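Local coordinates for bacteriocin immunity protein (Pseudomonas aeruginosa, PDB 4UHP), which binds the DNase domain of pyocin AP41 with very high affinity and so probably protects the producing cell from its own toxin, at residues F15-E20 with P68-V72. Numbering follows the deposited sequence.
Sequences FLEIIE and PEGIV
Glu20 OE1 forms a salt bridge with Lys26, and Lys24 adds a long, weak ion pair. The Glu20 and Pro68 side chains cross at about a right angle, with Glu20 CG 4.0 Å from Pro68 CB. Leu16 has CG anti to the backbone N (chi1 178°), which brings its two methyls close to helix 68-81. Leu16 CD1 lies 3.6 Å from Pro68 CB. Leu16 CD2 lies 3.7 Å from Glu69 OE2. Glu69 starts out away from helix 12-19; the bend at chi2 (-81°) brings its carboxylate back to the Leu16 methyl. A crystal neighbour also touches Glu69.

The contact joins the first and last helices of the four-helix immunity-protein fold. The short segments run at 125° to each other, with their axes 9.3 Å apart at closest. On the inner side, Ile19 CG2 sits 3.6 Å from Ile71 CD1 and 3.8 Å from Pro68 CA. Phe45 of helix 31-49 packs on both isoleucines. Val72 CG2 touches three residues of segment 15-20: it is 3.8 Å from Leu16 CD1, 4.0 Å from Ile19 CG1, and near the plane of the Phe15 ring at its edge. Phe15 also meets the ring of Phe87, which touches Val72 as well.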
ATOM      1  N   PHE D  15     -17.720   2.279 -13.376  1.00 28.89           N
ATOM      2  CA  PHE D  15     -16.337   2.519 -12.992  1.00 23.99           C
ATOM      3  C   PHE D  15     -16.250   2.831 -11.502  1.00 28.61           C
ATOM      4  O   PHE D  15     -15.315   2.404 -10.822  1.00 31.52           O
ATOM      5  CB  PHE D  15     -15.745   3.659 -13.820  1.00 24.40           C
ATOM      6  CG  PHE D  15     -14.257   3.797 -13.688  1.00 28.45           C
ATOM      7  CD1 PHE D  15     -13.408   2.902 -14.315  1.00 32.17           C
ATOM      8  CD2 PHE D  15     -13.707   4.833 -12.950  1.00 27.78           C
ATOM      9  CE1 PHE D  15     -12.036   3.031 -14.204  1.00 31.13           C
ATOM     10  CE2 PHE D  15     -12.337   4.967 -12.833  1.00 26.91           C
ATOM     11  CZ  PHE D  15     -11.501   4.066 -13.462  1.00 28.88           C
ATOM     12  N   LEU D  16     -17.237   3.572 -11.006  1.00 28.94           N
ATOM     13  CA  LEU D  16     -17.349   3.869  -9.582  1.00 31.86           C
ATOM     14  C   LEU D  16     -17.429   2.582  -8.769  1.00 33.44           C
ATOM     15  O   LEU D  16     -16.896   2.497  -7.664  1.00 32.38           O
ATOM     16  CB  LEU D  16     -18.577   4.741  -9.313  1.00 35.32           C
ATOM     17  CG  LEU D  16     -18.861   5.106  -7.855  1.00 34.97           C
ATOM     18  CD1 LEU D  16     -17.746   5.976  -7.291  1.00 32.75           C
ATOM     19  CD2 LEU D  16     -20.208   5.801  -7.723  1.00 37.54           C
ATOM     20  N   GLU D  17     -18.098   1.583  -9.337  1.00 34.67           N
ATOM     21  CA  GLU D  17     -18.235   0.267  -8.722  1.00 35.32           C
ATOM     22  C   GLU D  17     -16.878  -0.369  -8.434  1.00 33.06           C
ATOM     23  O   GLU D  17     -16.677  -0.980  -7.381  1.00 36.45           O
ATOM     24  CB  GLU D  17     -19.071  -0.642  -9.627  1.00 43.25           C
ATOM     25  CG  GLU D  17     -19.174  -2.081  -9.166  1.00 54.25           C
ATOM     26  CD  GLU D  17     -20.223  -2.862  -9.934  1.00 60.16           C
ATOM     27  OE1 GLU D  17     -20.752  -2.327 -10.931  1.00 61.10           O
ATOM     28  OE2 GLU D  17     -20.524  -4.006  -9.533  1.00 63.90           O
ATOM     29  N   ILE D  18     -15.948  -0.219  -9.373  1.00 25.83           N
ATOM     30  CA  ILE D  18     -14.594  -0.735  -9.209  1.00 26.36           C
ATOM     31  C   ILE D  18     -13.828   0.053  -8.151  1.00 28.12           C
ATOM     32  O   ILE D  18     -13.128  -0.526  -7.315  1.00 24.52           O
ATOM     33  CB  ILE D  18     -13.809  -0.692 -10.536  1.00 28.48           C
ATOM     34  CG1 ILE D  18     -14.469  -1.591 -11.581  1.00 31.86           C
ATOM     35  CG2 ILE D  18     -12.363  -1.107 -10.323  1.00 27.19           C
ATOM     36  CD1 ILE D  18     -13.738  -1.611 -12.902  1.00 36.49           C
ATOM     37  N   ILE D  19     -13.965   1.376  -8.191  1.00 25.62           N
ATOM     38  CA  ILE D  19     -13.246   2.246  -7.268  1.00 23.64           C
ATOM     39  C   ILE D  19     -13.663   2.000  -5.816  1.00 24.71           C
ATOM     40  O   ILE D  19     -12.834   2.046  -4.905  1.00 18.23           O
ATOM     41  CB  ILE D  19     -13.460   3.730  -7.618  1.00 22.61           C
ATOM     42  CG1 ILE D  19     -13.065   3.990  -9.073  1.00 23.15           C
ATOM     43  CG2 ILE D  19     -12.648   4.617  -6.696  1.00 21.42           C
ATOM     44  CD1 ILE D  19     -11.643   3.572  -9.394  1.00 19.37           C
ATOM     45  N   GLU D  20     -14.944   1.715  -5.608  1.00 25.72           N
ATOM     46  CA  GLU D  20     -15.464   1.451  -4.270  1.00 29.23           C
ATOM     47  C   GLU D  20     -14.772   0.252  -3.621  1.00 30.05           C
ATOM     48  O   GLU D  20     -14.719   0.140  -2.397  1.00 23.03           O
ATOM     49  CB  GLU D  20     -16.975   1.223  -4.323  1.00 35.22           C
ATOM     50  CG  GLU D  20     -17.780   2.488  -4.572  1.00 42.03           C
ATOM     51  CD  GLU D  20     -19.249   2.211  -4.831  1.00 49.11           C
ATOM     52  OE1 GLU D  20     -19.594   1.052  -5.144  1.00 52.33           O
ATOM     53  OE2 GLU D  20     -20.057   3.159  -4.730  1.00 51.96           O
ATOM     54  N   PRO D  68     -14.474   7.556  -3.228  1.00 21.15           N
ATOM     55  CA  PRO D  68     -14.689   6.969  -4.556  1.00 20.70           C
ATOM     56  C   PRO D  68     -15.218   7.978  -5.574  1.00 27.91           C
ATOM     57  O   PRO D  68     -14.747   7.992  -6.709  1.00 24.93           O
ATOM     58  CB  PRO D  68     -15.722   5.876  -4.286  1.00 26.31           C
ATOM     59  CG  PRO D  68     -15.426   5.439  -2.885  1.00 27.45           C
ATOM     60  CD  PRO D  68     -14.973   6.675  -2.152  1.00 25.74           C
ATOM     61  N   GLU D  69     -16.167   8.813  -5.160  1.00 21.85           N
ATOM     62  CA  GLU D  69     -16.726   9.851  -6.023  1.00 25.58           C
ATOM     63  C   GLU D  69     -15.660  10.856  -6.458  1.00 26.97           C
ATOM     64  O   GLU D  69     -15.641  11.291  -7.611  1.00 27.97           O
ATOM     65  CB  GLU D  69     -17.868  10.578  -5.307  1.00 30.80           C
ATOM     66  CG  GLU D  69     -19.080   9.710  -4.998  1.00 33.06           C
ATOM     67  CD  GLU D  69     -20.001   9.535  -6.193  1.00 39.19           C
ATOM     68  OE1 GLU D  69     -19.659  10.022  -7.292  1.00 36.84           O
ATOM     69  OE2 GLU D  69     -21.076   8.917  -6.031  1.00 47.74           O
ATOM     70  N   GLY D  70     -14.777  11.220  -5.532  1.00 21.34           N
ATOM     71  CA  GLY D  70     -13.702  12.153  -5.821  1.00 20.98           C
ATOM     72  C   GLY D  70     -12.684  11.584  -6.793  1.00 27.56           C
ATOM     73  O   GLY D  70     -12.200  12.289  -7.679  1.00 26.90           O
ATOM     74  N   ILE D  71     -12.358  10.306  -6.620  1.00 24.46           N
ATOM     75  CA  ILE D  71     -11.439   9.608  -7.515  1.00 20.42           C
ATOM     76  C   ILE D  71     -11.981   9.587  -8.944  1.00 24.84           C
ATOM     77  O   ILE D  71     -11.263   9.892  -9.899  1.00 23.30           O
ATOM     78  CB  ILE D  71     -11.187   8.167  -7.043  1.00 18.07           C
ATOM     79  CG1 ILE D  71     -10.515   8.176  -5.668  1.00 19.66           C
ATOM     80  CG2 ILE D  71     -10.337   7.418  -8.055  1.00 19.88           C
ATOM     81  CD1 ILE D  71     -10.344   6.809  -5.053  1.00 19.88           C
ATOM     82  N   VAL D  72     -13.250   9.223  -9.084  1.00 27.45           N
ATOM     83  CA  VAL D  72     -13.900   9.210 -10.388  1.00 30.64           C
ATOM     84  C   VAL D  72     -13.902  10.607 -11.003  1.00 28.44           C
ATOM     85  O   VAL D  72     -13.622  10.771 -12.192  1.00 28.74           O
ATOM     86  CB  VAL D  72     -15.346   8.681 -10.293  1.00 31.40           C
ATOM     87  CG1 VAL D  72     -16.086   8.889 -11.607  1.00 29.63           C
ATOM     88  CG2 VAL D  72     -15.346   7.210  -9.906  1.00 26.81           C
TER